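Local atomic coordinates of EvdMO1 (Micromonospora carbonacea, PDB entry 5T39), a protein that probably transfers methyl groups from S-adenosylmethionine in everninomicin biosynthesis, through the Rossmann-like methyltransferase domain of a fused methyltransferase-oxidase. Residues I173-S183 with W215-L225. Numbering follows the deposited sequence.
Sequences IYLSTHYWGSS and WLDRASLFAAL
Tyr-179 lies across the start of helix 218-225, and the aliphatic chain of Arg-218 covers one face of its ring: Arg-218 CG sits 4.2 Å from the centroid, while Arg-218 CB comes within 3.5 Å of Tyr-179 CE2. Tyr-179 CG, between the backbone N and the carbonyl carbon (chi1 69°), swings the ring over the helix start. The guanidinium stands nearly perpendicular to it and meets Tyr-179 OH at its edge; Glu-238 binds both groups, by a salt bridge to Arg-218 NE and a hydrogen bond from the phenol. Next along the strand, Trp-180 N donates an almost straight bond to Leu-216 O (2.8 Å, 176°). Trp-215 packs CZ3 against His-178 CB at 3.5 Å, its plane nearly parallel to the imidazole but slid well aside. The strand belongs to the mixed seven-stranded sheet of the Rossmann-like methyltransferase fold; helix 218-228, which packs against it, precedes in the chain the antiparallel strands 232-239 and 244-252 that complete the sheet. Toward Ile-173 the packing is looser: Leu-175 CD2 and Leu-221 CD1 only graze at 4.2 Å, and Leu-225 CD2 lies beside the same Leu-175 methyl. Solvent reaches the opposite end, where exposed Ser-183 meets the buried N-cap Asp-217. Asp-217 takes Ser-220 N and OG on the syn side of OD1, from opposite faces of the carboxylate, while Ser-183 OG reaches Asp-217 OD2 on the anti side at 2.7 Å. An alanine replacing Asp-217 would probably leave the first helical turn uncapped and Ser-183 without its carboxylate mate. Two waters bridge the backbones, one joining His-178 O to Leu-216 N, the other Trp-180 O to Arg-218 N.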
loop_
_atom_site.group_PDB
_atom_site.type_symbol
_atom_site.label_atom_id
_atom_site.label_comp_id
_atom_site.label_asym_id
_atom_site.label_seq_id
_atom_site.Cartn_x
_atom_site.Cartn_y
_atom_site.Cartn_z
ATOM N N ILE A 173 -7.353 -9.898 0.413
ATOM C CA ILE A 173 -6.292 -8.971 0.041
ATOM C C ILE A 173 -6.611 -8.357 -1.312
ATOM O O ILE A 173 -7.042 -9.046 -2.242
ATOM C CB ILE A 173 -4.905 -9.653 0.053
ATOM C CG1 ILE A 173 -3.780 -8.616 -0.131
ATOM C CG2 ILE A 173 -4.820 -10.781 -0.989
ATOM C CD1 ILE A 173 -2.399 -9.192 0.075
ATOM N N TYR A 174 -6.399 -7.052 -1.425
ATOM C CA TYR A 174 -6.414 -6.334 -2.693
ATOM C C TYR A 174 -4.955 -6.023 -2.973
ATOM O O TYR A 174 -4.343 -5.228 -2.253
ATOM C CB TYR A 174 -7.254 -5.070 -2.575
ATOM C CG TYR A 174 -7.429 -4.274 -3.843
ATOM C CD1 TYR A 174 -8.629 -4.290 -4.536
ATOM C CD2 TYR A 174 -6.398 -3.491 -4.341
ATOM C CE1 TYR A 174 -8.804 -3.544 -5.684
ATOM C CE2 TYR A 174 -6.569 -2.737 -5.485
ATOM C CZ TYR A 174 -7.777 -2.773 -6.147
ATOM O OH TYR A 174 -7.988 -2.038 -7.287
ATOM N N LEU A 175 -4.381 -6.706 -3.953
ATOM C CA LEU A 175 -2.948 -6.673 -4.217
ATOM C C LEU A 175 -2.704 -6.023 -5.569
ATOM O O LEU A 175 -3.169 -6.527 -6.591
ATOM C CB LEU A 175 -2.397 -8.099 -4.219
ATOM C CG LEU A 175 -0.915 -8.228 -4.576
ATOM C CD1 LEU A 175 -0.058 -7.606 -3.480
ATOM C CD2 LEU A 175 -0.555 -9.685 -4.798
ATOM N N SER A 176 -1.940 -4.935 -5.583
ATOM C CA SER A 176 -1.501 -4.304 -6.820
ATOM C C SER A 176 0.017 -4.331 -6.800
ATOM O O SER A 176 0.629 -3.816 -5.857
ATOM C CB SER A 176 -2.029 -2.876 -6.892
ATOM O OG SER A 176 -1.591 -2.223 -8.066
ATOM N N THR A 177 0.621 -4.982 -7.798
ATOM C CA THR A 177 2.060 -5.179 -7.784
ATOM C C THR A 177 2.593 -5.348 -9.195
ATOM O O THR A 177 1.874 -5.739 -10.115
ATOM C CB THR A 177 2.430 -6.410 -6.935
ATOM O OG1 THR A 177 3.849 -6.469 -6.760
ATOM C CG2 THR A 177 1.914 -7.708 -7.533
ATOM N N HIS A 178 3.888 -5.095 -9.333
ATOM C CA HIS A 178 4.624 -5.611 -10.471
ATOM C C HIS A 178 5.063 -7.050 -10.221
ATOM O O HIS A 178 5.177 -7.514 -9.084
ATOM C CB HIS A 178 5.886 -4.798 -10.713
ATOM C CG HIS A 178 5.631 -3.367 -11.048
ATOM N ND1 HIS A 178 4.887 -2.978 -12.139
ATOM C CD2 HIS A 178 6.053 -2.227 -10.452
ATOM C CE1 HIS A 178 4.844 -1.658 -12.190
ATOM N NE2 HIS A 178 5.546 -1.178 -11.179
ATOM N N TYR A 179 5.342 -7.744 -11.320
ATOM C CA TYR A 179 6.025 -9.026 -11.293
ATOM C C TYR A 179 6.922 -9.058 -12.525
ATOM O O TYR A 179 6.814 -8.209 -13.412
ATOM C CB TYR A 179 5.055 -10.223 -11.183
ATOM C CG TYR A 179 4.216 -10.468 -12.408
ATOM C CD1 TYR A 179 2.938 -9.932 -12.540
ATOM C CD2 TYR A 179 4.710 -11.243 -13.448
ATOM C CE1 TYR A 179 2.182 -10.164 -13.682
ATOM C CE2 TYR A 179 3.968 -11.476 -14.580
ATOM C CZ TYR A 179 2.712 -10.932 -14.703
ATOM O OH TYR A 179 2.004 -11.168 -15.863
ATOM N N TRP A 180 7.827 -10.026 -12.570
ATOM C CA TRP A 180 8.814 -10.114 -13.638
ATOM C C TRP A 180 8.326 -11.096 -14.691
ATOM O O TRP A 180 7.885 -12.199 -14.357
ATOM C CB TRP A 180 10.154 -10.562 -13.066
ATOM C CG TRP A 180 11.258 -10.529 -14.060
ATOM C CD1 TRP A 180 11.925 -11.602 -14.563
ATOM C CD2 TRP A 180 11.828 -9.368 -14.692
ATOM N NE1 TRP A 180 12.877 -11.190 -15.457
ATOM C CE2 TRP A 180 12.839 -9.826 -15.561
ATOM C CE3 TRP A 180 11.586 -7.994 -14.608
ATOM C CZ2 TRP A 180 13.614 -8.959 -16.335
ATOM C CZ3 TRP A 180 12.361 -7.130 -15.380
ATOM C CH2 TRP A 180 13.358 -7.621 -16.234
ATOM N N GLY A 181 8.425 -10.700 -15.964
ATOM C CA GLY A 181 7.799 -11.397 -17.077
ATOM C C GLY A 181 8.522 -12.599 -17.635
ATOM O O GLY A 181 8.038 -13.193 -18.603
ATOM N N SER A 182 9.660 -12.976 -17.071
ATOM C CA SER A 182 10.431 -14.110 -17.549
ATOM C C SER A 182 10.858 -14.953 -16.359
ATOM O O SER A 182 10.941 -14.469 -15.229
ATOM C CB SER A 182 11.663 -13.639 -18.305
ATOM O OG SER A 182 12.475 -14.738 -18.678
ATOM N N SER A 183 11.079 -16.230 -16.614
ATOM C CA SER A 183 11.627 -17.122 -15.612
ATOM C C SER A 183 13.090 -17.433 -15.873
ATOM O O SER A 183 13.742 -18.067 -15.038
ATOM C CB SER A 183 10.799 -18.409 -15.557
ATOM O OG SER A 183 9.436 -18.108 -15.309
ATOM N N TRP A 215 11.650 -9.619 -6.842
ATOM C CA TRP A 215 10.445 -9.724 -7.645
ATOM C C TRP A 215 10.186 -11.194 -7.940
ATOM O O TRP A 215 11.111 -11.996 -8.012
ATOM C CB TRP A 215 10.600 -8.979 -8.969
ATOM C CG TRP A 215 10.661 -7.490 -8.903
ATOM C CD1 TRP A 215 11.225 -6.712 -7.937
ATOM C CD2 TRP A 215 10.138 -6.595 -9.883
ATOM N NE1 TRP A 215 11.084 -5.380 -8.262
ATOM C CE2 TRP A 215 10.418 -5.286 -9.454
ATOM C CE3 TRP A 215 9.463 -6.778 -11.089
ATOM C CZ2 TRP A 215 10.036 -4.165 -10.187
ATOM C CZ3 TRP A 215 9.099 -5.676 -11.815
ATOM C CH2 TRP A 215 9.383 -4.383 -11.365
ATOM N N LEU A 216 8.921 -11.540 -8.139
ATOM C CA LEU A 216 8.498 -12.893 -8.479
ATOM C C LEU A 216 8.165 -12.984 -9.962
ATOM O O LEU A 216 7.723 -12.006 -10.565
ATOM C CB LEU A 216 7.260 -13.263 -7.664
ATOM C CG LEU A 216 7.527 -13.368 -6.158
ATOM C CD1 LEU A 216 6.249 -13.353 -5.359
ATOM C CD2 LEU A 216 8.288 -14.622 -5.823
ATOM N N ASP A 217 8.361 -14.172 -10.550
ATOM C CA ASP A 217 7.703 -14.432 -11.827
ATOM C C ASP A 217 6.221 -14.718 -11.584
ATOM O O ASP A 217 5.764 -14.799 -10.445
ATOM C CB ASP A 217 8.429 -15.502 -12.655
ATOM C CG ASP A 217 8.368 -16.901 -12.069
ATOM O OD1 ASP A 217 7.759 -17.106 -10.999
ATOM O OD2 ASP A 217 8.960 -17.816 -12.707
ATOM N N ARG A 218 5.447 -14.826 -12.661
ATOM C CA ARG A 218 4.002 -14.925 -12.490
ATOM C C ARG A 218 3.618 -16.193 -11.751
ATOM O O ARG A 218 2.774 -16.168 -10.848
ATOM C CB ARG A 218 3.273 -14.858 -13.832
ATOM C CG ARG A 218 1.796 -14.521 -13.655
ATOM C CD ARG A 218 1.050 -14.563 -14.978
ATOM N NE ARG A 218 -0.311 -14.030 -14.881
ATOM C CZ ARG A 218 -1.375 -14.707 -14.453
ATOM N NH1 ARG A 218 -1.278 -15.981 -14.080
ATOM N NH2 ARG A 218 -2.561 -14.110 -14.426
ATOM N N ALA A 219 4.205 -17.324 -12.143
ATOM C CA ALA A 219 3.848 -18.578 -11.499
ATOM C C ALA A 219 4.163 -18.523 -10.012
ATOM O O ALA A 219 3.406 -19.038 -9.190
ATOM C CB ALA A 219 4.590 -19.742 -12.154
ATOM N N SER A 220 5.292 -17.916 -9.650
ATOM C CA SER A 220 5.658 -17.863 -8.243
ATOM C C SER A 220 4.774 -16.897 -7.470
ATOM O O SER A 220 4.496 -17.141 -6.295
ATOM C CB SER A 220 7.130 -17.494 -8.087
ATOM O OG SER A 220 7.953 -18.493 -8.662
ATOM N N LEU A 221 4.333 -15.804 -8.098
ATOM C CA LEU A 221 3.380 -14.912 -7.450
ATOM C C LEU A 221 2.089 -15.644 -7.129
ATOM O O LEU A 221 1.568 -15.547 -6.012
ATOM C CB LEU A 221 3.114 -13.696 -8.338
ATOM C CG LEU A 221 2.023 -12.757 -7.833
ATOM C CD1 LEU A 221 2.378 -12.166 -6.477
ATOM C CD2 LEU A 221 1.760 -11.666 -8.857
ATOM N N PHE A 222 1.548 -16.380 -8.102
ATOM C CA PHE A 222 0.305 -17.103 -7.860
ATOM C C PHE A 222 0.515 -18.224 -6.850
ATOM O O PHE A 222 -0.348 -18.449 -5.993
ATOM C CB PHE A 222 -0.305 -17.580 -9.180
ATOM C CG PHE A 222 -1.100 -16.509 -9.866
ATOM C CD1 PHE A 222 -2.483 -16.561 -9.880
ATOM C CD2 PHE A 222 -0.485 -15.420 -10.454
ATOM C CE1 PHE A 222 -3.230 -15.560 -10.480
ATOM C CE2 PHE A 222 -1.231 -14.400 -11.024
ATOM C CZ PHE A 222 -2.610 -14.477 -11.039
ATOM N N ALA A 223 1.655 -18.919 -6.916
ATOM C CA ALA A 223 1.936 -19.936 -5.910
ATOM C C ALA A 223 2.040 -19.327 -4.517
ATOM O O ALA A 223 1.545 -19.900 -3.546
ATOM C CB ALA A 223 3.213 -20.697 -6.259
ATOM N N ALA A 224 2.687 -18.163 -4.400
ATOM C CA ALA A 224 2.837 -17.522 -3.094
ATOM C C ALA A 224 1.486 -17.099 -2.530
ATOM O O ALA A 224 1.241 -17.223 -1.326
ATOM C CB ALA A 224 3.769 -16.320 -3.214
ATOM N N LEU A 225 0.586 -16.616 -3.389
ATOM C CA LEU A 225 -0.768 -16.305 -2.944
ATOM C C LEU A 225 -1.468 -17.553 -2.441
ATOM O O LEU A 225 -2.045 -17.557 -1.344
ATOM C CB LEU A 225 -1.562 -15.688 -4.097
ATOM C CG LEU A 225 -1.265 -14.218 -4.338
ATOM C CD1 LEU A 225 -1.694 -13.817 -5.729
ATOM C CD2 LEU A 225 -1.950 -13.359 -3.279
HETATM O O HOH W 1 6.884 -9.513 -7.687
HETATM O O HOH W 2 6.522 -14.279 -15.307
#